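Long-range contacts in oligopeptide-binding protein oppA (Lactococcus lactis, PDB 3DRF), which captures oligopeptides in a voluminous cavity, closing over them like a Venus fly-trap, for uptake by the OppABCDF ABC transporter: residues M278-V286 with K348-P356; Q297-M305 with A357-F365. All coordinates share one frame; numbering follows the deposited sequence. Where two conformers were deposited one is given.

Contact 1: residues M278-V286 with K348-P356; sequences MVSSQYKQV and KFSNGLSTP
The amide of Asn351 carries the polar part of this contact, turning ND2 to the short 3-10 segment before the helix of Tyr283. Asn351 ND2 donates to Ser280 O at 3.0 Å with an N-H...O angle of 167°, and the acceptor lies close to the amide plane. The second bond, from Asn351 ND2 to Ser281 O, is weak and 3.2 Å long. Ser280 O also accepts from Tyr283 N, so two donors grip that carbonyl. Another link runs through the backbone of Phe349: its O stands 3.3 Å from Ser281 CA as a CA-H...O contact, and water 1 donates to the same O and, weakly, to Ser281 O.

The apolar part is Leu353 against Tyr283, whose side chains cross at about a right angle. Leu353 CD2 sits over one face of the Tyr283 ring, 4.1 Å from the centroid and 19° off the normal, a CH-pi contact. Leu353 CD1 presses on Tyr283 CG at 3.5 Å. Tyr545 also meets this ring.

Asn351 takes positive phi just past helix 342-349 and, with Gly352, forms the centre of a type I' beta turn from Ser350 to Leu353, closed by Leu353 N to Ser350 O. This turn joins helix 342-349 to strand 354-356 and packs on the 3-10 turn before helix 283-287, within the family 5 solute-binding protein fold.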
loop_
_atom_site.group_PDB
_atom_site.type_symbol
_atom_site.label_atom_id
_atom_site.label_comp_id
_atom_site.label_asym_id
_atom_site.label_seq_id
_atom_site.Cartn_x
_atom_site.Cartn_y
_atom_site.Cartn_z
ATOM N N MET A 278 -5.050 -12.412 8.284
ATOM C CA MET A 278 -6.188 -12.562 9.194
ATOM C C MET A 278 -6.394 -11.368 10.107
ATOM O O MET A 278 -5.450 -10.827 10.595
ATOM C CB MET A 278 -6.056 -13.847 10.030
ATOM C CG MET A 278 -6.201 -15.099 9.176
ATOM S SD MET A 278 -6.172 -16.619 10.191
ATOM C CE MET A 278 -7.765 -16.511 11.057
ATOM N N VAL A 279 -7.655 -11.008 10.302
ATOM C CA VAL A 279 -8.053 -9.847 11.095
ATOM C C VAL A 279 -7.695 -10.045 12.597
ATOM O O VAL A 279 -7.702 -11.135 13.129
ATOM C CB VAL A 279 -9.567 -9.544 10.953
ATOM C CG1 VAL A 279 -9.852 -8.925 9.558
ATOM C CG2 VAL A 279 -10.469 -10.748 11.271
ATOM N N SER A 280 -7.429 -8.937 13.250
ATOM C CA SER A 280 -7.057 -8.930 14.660
ATOM C C SER A 280 -8.121 -9.554 15.570
ATOM O O SER A 280 -7.782 -10.151 16.584
ATOM C CB SER A 280 -6.789 -7.497 15.112
ATOM O OG SER A 280 -5.653 -6.952 14.447
ATOM N N SER A 281 -9.387 -9.453 15.184
ATOM C CA SER A 281 -10.483 -9.944 16.046
ATOM C C SER A 281 -10.497 -11.481 16.191
ATOM O O SER A 281 -11.097 -11.979 17.083
ATOM C CB SER A 281 -11.837 -9.474 15.554
ATOM O OG SER A 281 -12.108 -9.982 14.257
ATOM N N GLN A 282 -9.852 -12.194 15.281
ATOM C CA GLN A 282 -9.769 -13.648 15.337
ATOM C C GLN A 282 -8.552 -14.215 16.048
ATOM O O GLN A 282 -8.383 -15.370 16.141
ATOM C CB GLN A 282 -9.837 -14.187 13.873
ATOM C CG GLN A 282 -11.211 -13.952 13.205
ATOM C CD GLN A 282 -11.226 -14.249 11.745
ATOM O OE1 GLN A 282 -10.221 -14.432 11.129
ATOM N NE2 GLN A 282 -12.396 -14.274 11.206
ATOM N N TYR A 283 -7.688 -13.346 16.531
ATOM C CA TYR A 283 -6.395 -13.748 17.100
ATOM C C TYR A 283 -6.524 -14.749 18.265
ATOM O O TYR A 283 -5.796 -15.705 18.328
ATOM C CB TYR A 283 -5.624 -12.485 17.548
ATOM C CG TYR A 283 -4.183 -12.711 18.002
ATOM C CD1 TYR A 283 -3.277 -13.493 17.258
ATOM C CD2 TYR A 283 -3.686 -12.053 19.105
ATOM C CE1 TYR A 283 -1.977 -13.633 17.638
ATOM C CE2 TYR A 283 -2.385 -12.214 19.479
ATOM C CZ TYR A 283 -1.545 -13.000 18.753
ATOM O OH TYR A 283 -0.197 -13.137 19.105
ATOM N N LYS A 284 -7.478 -14.497 19.169
ATOM C CA LYS A 284 -7.643 -15.387 20.328
ATOM C C LYS A 284 -8.136 -16.775 19.864
ATOM O O LYS A 284 -7.656 -17.768 20.296
ATOM C CB LYS A 284 -8.576 -14.756 21.349
ATOM C CG LYS A 284 -8.688 -15.601 22.571
ATOM C CD LYS A 284 -9.365 -14.855 23.648
ATOM C CE LYS A 284 -8.433 -14.240 24.653
ATOM N NZ LYS A 284 -9.195 -13.528 25.757
ATOM N N GLN A 285 -9.115 -16.812 18.976
ATOM C CA GLN A 285 -9.590 -18.066 18.394
ATOM C C GLN A 285 -8.450 -18.856 17.776
ATOM O O GLN A 285 -8.378 -20.038 17.908
ATOM C CB GLN A 285 -10.715 -17.837 17.358
ATOM C CG GLN A 285 -11.969 -17.265 17.874
ATOM C CD GLN A 285 -13.026 -17.321 16.828
ATOM O OE1 GLN A 285 -13.127 -16.458 15.998
ATOM N NE2 GLN A 285 -13.791 -18.383 16.850
ATOM N N VAL A 286 -7.574 -18.159 17.055
ATOM C CA VAL A 286 -6.461 -18.800 16.380
ATOM C C VAL A 286 -5.428 -19.347 17.345
ATOM O O VAL A 286 -4.909 -20.392 17.185
ATOM C CB VAL A 286 -5.804 -17.823 15.361
ATOM C CG1 VAL A 286 -4.498 -18.408 14.824
ATOM C CG2 VAL A 286 -6.798 -17.531 14.216
ATOM N N LYS A 348 -11.814 -3.296 22.725
ATOM C CA LYS A 348 -12.946 -4.223 22.638
ATOM C C LYS A 348 -12.735 -5.354 21.637
ATOM O O LYS A 348 -13.159 -6.440 21.876
ATOM C CB LYS A 348 -14.197 -3.444 22.245
ATOM C CG LYS A 348 -15.471 -4.352 22.143
ATOM C CD LYS A 348 -16.772 -3.494 22.129
ATOM C CE LYS A 348 -18.040 -4.365 21.969
ATOM N NZ LYS A 348 -19.180 -3.471 21.905
ATOM N N PHE A 349 -12.105 -5.052 20.509
ATOM C CA PHE A 349 -12.112 -5.983 19.373
ATOM C C PHE A 349 -10.767 -6.526 18.923
ATOM O O PHE A 349 -10.755 -7.532 18.304
ATOM C CB PHE A 349 -12.798 -5.336 18.141
ATOM C CG PHE A 349 -14.258 -4.958 18.338
ATOM C CD1 PHE A 349 -15.248 -5.941 18.403
ATOM C CD2 PHE A 349 -14.655 -3.628 18.398
ATOM C CE1 PHE A 349 -16.545 -5.594 18.555
ATOM C CE2 PHE A 349 -15.960 -3.295 18.543
ATOM C CZ PHE A 349 -16.914 -4.295 18.597
ATOM N N SER A 350 -9.658 -5.830 19.159
ATOM C CA SER A 350 -8.392 -6.144 18.427
ATOM C C SER A 350 -7.472 -7.176 19.113
ATOM O O SER A 350 -6.422 -7.458 18.622
ATOM C CB SER A 350 -7.579 -4.867 18.096
ATOM O OG SER A 350 -6.766 -4.485 19.188
ATOM N N ASN A 351 -7.861 -7.677 20.285
ATOM C CA ASN A 351 -7.028 -8.680 20.998
ATOM C C ASN A 351 -5.593 -8.231 21.212
ATOM O O ASN A 351 -4.692 -8.992 21.141
ATOM C CB ASN A 351 -7.101 -10.043 20.291
ATOM C CG ASN A 351 -8.461 -10.595 20.340
ATOM O OD1 ASN A 351 -9.018 -10.726 21.404
ATOM N ND2 ASN A 351 -9.024 -10.882 19.231
ATOM N N GLY A 352 -5.436 -6.935 21.468
ATOM C CA GLY A 352 -4.122 -6.367 21.722
ATOM C C GLY A 352 -3.244 -6.093 20.499
ATOM O O GLY A 352 -2.174 -5.587 20.674
ATOM N N LEU A 353 -3.716 -6.377 19.285
ATOM C CA LEU A 353 -2.867 -6.263 18.112
ATOM C C LEU A 353 -2.858 -4.877 17.496
ATOM O O LEU A 353 -1.913 -4.559 16.864
ATOM C CB LEU A 353 -3.307 -7.269 17.072
ATOM C CG LEU A 353 -3.101 -8.727 17.457
ATOM C CD1 LEU A 353 -3.911 -9.530 16.461
ATOM C CD2 LEU A 353 -1.654 -9.076 17.283
ATOM N N SER A 354 -3.896 -4.096 17.741
ATOM C CA SER A 354 -4.004 -2.728 17.172
ATOM C C SER A 354 -3.779 -1.699 18.260
ATOM O O SER A 354 -4.373 -1.780 19.308
ATOM C CB SER A 354 -5.375 -2.507 16.532
ATOM O OG SER A 354 -5.552 -3.367 15.448
ATOM N N THR A 355 -2.981 -0.715 17.961
ATOM C CA THR A 355 -2.674 0.376 18.859
ATOM C C THR A 355 -3.084 1.700 18.181
ATOM O O THR A 355 -2.653 1.968 17.110
ATOM C CB THR A 355 -1.147 0.425 19.160
ATOM O OG1 THR A 355 -0.735 -0.834 19.753
ATOM C CG2 THR A 355 -0.847 1.561 20.110
ATOM N N PRO A 356 -3.872 2.517 18.855
ATOM C CA PRO A 356 -4.269 3.808 18.260
ATOM C C PRO A 356 -3.015 4.599 17.855
ATOM O O PRO A 356 -2.117 4.764 18.670
ATOM C CB PRO A 356 -4.984 4.544 19.421
ATOM C CG PRO A 356 -5.625 3.372 20.212
ATOM C CD PRO A 356 -4.555 2.295 20.168
HETATM O O HOH W 1 -12.247 -9.622 19.394
#

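Contact 2: residues Q297-M305 with A357-F365; sequences QQAMYISLM and ANSLIPPIF
Gln298 and Ile364 come within 6.1 Å at their CA atoms and Ile302 and Leu360 within 6.6 Å, yet no direct hydrogen bond joins the two backbones: the irregular segment 357-365 runs beside strand 292-307 without pairing with it.

At one end Ile364 and Phe365 receive Met300, whose chain bends at chi2 and chi3. Met300 CG meets Ile364 CG2 at 3.8 Å and Phe365 CZ at 3.7 Å. The Met-aromatic contact with Phe365 is oblique, Met300 SD lying 4.9 Å from the ring centroid and 54° off its normal. Ile364 CG2 itself stands over the centre of one face of that ring, so the isoleucine touches both partners.

Farther along the strand, Ile302 extends CG1 anti to its backbone N (chi1 -175°) and delivers CD1 to Ala357 CB, 4.0 Å away, and to Ser359 O. Leu304 CD1 meets Leu360 CD2 at 4.0 Å, their chains lying roughly perpendicular. Between these groups, Pro362 CB rests 3.5 Å from Tyr301 O.

Three waters supply the polar links. Two join the Gln298 amide to Pro363 O and Ile364 O, using NE2 and OE1 respectively; the third donates to Ala299 O and accepts from Ile364 N. Ser359 OG, which makes an ST turn with Ile361 N, also bonds to Gln527.

The chemistry implies attachment by apolar packing, with water-mediated bonds satisfying backbone groups near Gln298; the strand so covered carries Tyr301, whose CB points away from 357-365 and whose OH bonds to the bound peptide's backbone.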
loop_
_atom_site.group_PDB
_atom_site.type_symbol
_atom_site.label_atom_id
_atom_site.label_comp_id
_atom_site.label_asym_id
_atom_site.label_seq_id
_atom_site.Cartn_x
_atom_site.Cartn_y
_atom_site.Cartn_z
ATOM N N GLN A 297 4.807 -10.297 13.555
ATOM C CA GLN A 297 5.740 -9.253 13.182
ATOM C C GLN A 297 5.089 -7.880 13.408
ATOM O O GLN A 297 3.900 -7.741 13.434
ATOM C CB GLN A 297 6.180 -9.398 11.698
ATOM C CG GLN A 297 5.003 -9.104 10.695
ATOM C CD GLN A 297 5.273 -9.299 9.181
ATOM O OE1 GLN A 297 4.406 -9.075 8.445
ATOM N NE2 GLN A 297 6.421 -9.786 8.801
ATOM N N GLN A 298 5.928 -6.874 13.573
ATOM C CA GLN A 298 5.463 -5.476 13.432
ATOM C C GLN A 298 5.002 -5.246 12.017
ATOM O O GLN A 298 5.697 -5.530 11.110
ATOM C CB GLN A 298 6.576 -4.488 13.720
ATOM C CG GLN A 298 7.138 -4.546 15.120
ATOM C CD GLN A 298 8.126 -3.403 15.359
ATOM O OE1 GLN A 298 9.153 -3.385 14.797
ATOM N NE2 GLN A 298 7.717 -2.438 16.127
ATOM N N ALA A 299 3.773 -4.819 11.861
ATOM C CA ALA A 299 3.202 -4.612 10.520
ATOM C C ALA A 299 3.789 -3.289 9.931
ATOM O O ALA A 299 3.865 -2.284 10.572
ATOM C CB ALA A 299 1.705 -4.600 10.547
ATOM N N MET A 300 4.164 -3.361 8.695
ATOM C CA MET A 300 4.568 -2.133 8.032
ATOM C C MET A 300 3.250 -1.570 7.460
ATOM O O MET A 300 2.861 -1.891 6.371
ATOM C CB MET A 300 5.561 -2.451 6.940
ATOM C CG MET A 300 6.549 -1.321 6.769
ATOM S SD MET A 300 8.131 -2.055 6.315
ATOM C CE MET A 300 7.498 -2.925 4.996
ATOM N N TYR A 301 2.517 -0.889 8.347
ATOM C CA TYR A 301 1.059 -0.626 8.153
ATOM C C TYR A 301 0.630 0.664 8.812
ATOM O O TYR A 301 1.097 1.016 9.858
ATOM C CB TYR A 301 0.269 -1.800 8.793
ATOM C CG TYR A 301 -1.272 -1.697 8.821
ATOM C CD1 TYR A 301 -2.035 -2.272 7.848
ATOM C CD2 TYR A 301 -1.925 -1.037 9.853
ATOM C CE1 TYR A 301 -3.442 -2.228 7.934
ATOM C CE2 TYR A 301 -3.273 -0.971 9.924
ATOM C CZ TYR A 301 -4.016 -1.568 8.962
ATOM O OH TYR A 301 -5.379 -1.536 9.026
ATOM N N ILE A 302 -0.355 1.293 8.171
ATOM C CA ILE A 302 -1.107 2.385 8.790
ATOM C C ILE A 302 -2.512 2.310 8.264
ATOM O O ILE A 302 -2.766 2.064 7.085
ATOM C CB ILE A 302 -0.473 3.800 8.468
ATOM C CG1 ILE A 302 -1.162 4.974 9.187
ATOM C CG2 ILE A 302 -0.451 4.142 6.949
ATOM C CD1 ILE A 302 -1.013 4.913 10.650
ATOM N N SER A 303 -3.449 2.527 9.171
ATOM C CA SER A 303 -4.832 2.893 8.797
ATOM C C SER A 303 -5.110 4.362 9.164
ATOM O O SER A 303 -4.565 4.858 10.070
ATOM C CB SER A 303 -5.899 1.954 9.359
ATOM O OG SER A 303 -5.882 2.016 10.800
ATOM N N LEU A 304 -6.004 4.964 8.402
ATOM C CA LEU A 304 -6.266 6.391 8.500
ATOM C C LEU A 304 -7.613 6.725 7.918
ATOM O O LEU A 304 -8.122 6.074 7.091
ATOM C CB LEU A 304 -5.136 7.231 7.838
ATOM C CG LEU A 304 -5.125 7.187 6.310
ATOM C CD1 LEU A 304 -4.128 8.265 5.856
ATOM C CD2 LEU A 304 -4.702 5.776 5.743
ATOM N N MET A 305 -8.170 7.772 8.480
ATOM C CA MET A 305 -9.409 8.310 7.997
ATOM C C MET A 305 -9.124 9.491 7.028
ATOM O O MET A 305 -8.404 10.403 7.321
ATOM C CB MET A 305 -10.211 8.807 9.226
ATOM C CG MET A 305 -11.610 9.384 8.864
ATOM S SD MET A 305 -12.710 9.563 10.330
ATOM C CE MET A 305 -11.779 10.806 11.295
ATOM N N ALA A 357 -2.983 5.029 16.613
ATOM C CA ALA A 357 -1.830 5.741 16.075
ATOM C C ALA A 357 -1.820 7.210 16.508
ATOM O O ALA A 357 -2.797 7.832 16.541
ATOM C CB ALA A 357 -1.844 5.666 14.520
ATOM N N ASN A 358 -0.630 7.699 16.825
ATOM C CA ASN A 358 -0.404 9.123 17.121
ATOM C C ASN A 358 -0.024 9.955 15.885
ATOM O O ASN A 358 -0.042 11.136 15.930
ATOM C CB ASN A 358 0.722 9.284 18.193
ATOM C CG ASN A 358 2.085 8.850 17.681
ATOM O OD1 ASN A 358 2.198 7.857 17.025
ATOM N ND2 ASN A 358 3.094 9.631 17.969
ATOM N N SER A 359 0.341 9.254 14.836
ATOM C CA SER A 359 0.863 9.859 13.583
ATOM C C SER A 359 0.822 8.833 12.448
ATOM O O SER A 359 0.419 7.749 12.628
ATOM C CB SER A 359 2.298 10.366 13.787
ATOM O OG SER A 359 3.194 9.308 13.555
ATOM N N LEU A 360 1.236 9.277 11.268
ATOM C CA LEU A 360 1.254 8.432 10.077
ATOM C C LEU A 360 2.500 7.556 9.889
ATOM O O LEU A 360 2.531 6.738 9.051
ATOM C CB LEU A 360 1.046 9.300 8.813
ATOM C CG LEU A 360 -0.287 10.114 8.793
ATOM C CD1 LEU A 360 -0.281 11.147 7.639
ATOM C CD2 LEU A 360 -1.470 9.137 8.694
ATOM N N ILE A 361 3.478 7.737 10.738
ATOM C CA ILE A 361 4.738 6.957 10.632
ATOM C C ILE A 361 4.746 5.810 11.669
ATOM O O ILE A 361 4.775 6.070 12.842
ATOM C CB ILE A 361 5.983 7.847 10.838
ATOM C CG1 ILE A 361 6.015 9.051 9.833
ATOM C CG2 ILE A 361 7.242 6.981 10.711
ATOM C CD1 ILE A 361 6.157 8.641 8.327
ATOM N N PRO A 362 4.747 4.579 11.237
ATOM C CA PRO A 362 4.545 3.483 12.187
ATOM C C PRO A 362 5.828 3.062 12.944
ATOM O O PRO A 362 6.873 3.382 12.536
ATOM C CB PRO A 362 4.026 2.324 11.312
ATOM C CG PRO A 362 4.644 2.559 10.003
ATOM C CD PRO A 362 4.640 4.102 9.844
ATOM N N PRO A 363 5.648 2.312 14.012
ATOM C CA PRO A 363 6.761 1.929 14.921
ATOM C C PRO A 363 7.882 1.156 14.278
ATOM O O PRO A 363 8.966 1.280 14.709
ATOM C CB PRO A 363 6.061 1.028 15.982
ATOM C CG PRO A 363 4.644 1.521 16.054
ATOM C CD PRO A 363 4.307 2.009 14.610
ATOM N N ILE A 364 7.599 0.378 13.252
ATOM C CA ILE A 364 8.681 -0.327 12.548
ATOM C C ILE A 364 9.816 0.621 12.087
ATOM O O ILE A 364 10.938 0.257 12.066
ATOM C CB ILE A 364 8.139 -1.192 11.380
ATOM C CG1 ILE A 364 9.270 -2.111 10.850
ATOM C CG2 ILE A 364 7.487 -0.325 10.280
ATOM C CD1 ILE A 364 8.793 -3.223 10.088
ATOM N N PHE A 365 9.466 1.864 11.753
ATOM C CA PHE A 365 10.428 2.910 11.385
ATOM C C PHE A 365 10.866 3.707 12.625
ATOM O O PHE A 365 10.615 4.828 12.784
ATOM C CB PHE A 365 9.850 3.835 10.298
ATOM C CG PHE A 365 9.397 3.109 9.053
ATOM C CD1 PHE A 365 10.239 2.252 8.377
ATOM C CD2 PHE A 365 8.146 3.334 8.545
ATOM C CE1 PHE A 365 9.843 1.591 7.278
ATOM C CE2 PHE A 365 7.731 2.671 7.355
ATOM C CZ PHE A 365 8.590 1.797 6.744
HETATM O O HOH W 2 10.036 -0.486 16.614
HETATM O O HOH W 3 11.602 -1.451 14.252
HETATM O O HOH W 4 4.921 -1.001 12.569
#

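Overall arrangement
Contacts 1 and 2 lie about 16 Å apart between centres and have no touch beyond their shared chain connection: 348-356 runs straight on into 357-365, and helix 283-287 precedes strand 292-307. Their segments therefore alternate along the sequence. Both reach the same mixed sheet, where strand 536-549 pairs antiparallel with 354-356 and with 292-307. Contact 1 is the more peripheral, its centre about 21 Å from the chain centre against about 12 Å for contact 2, which is largely buried. Contact 2 includes a residue, Tyr301, that reaches the bound peptide, and so lies closer to the binding function of the cavity.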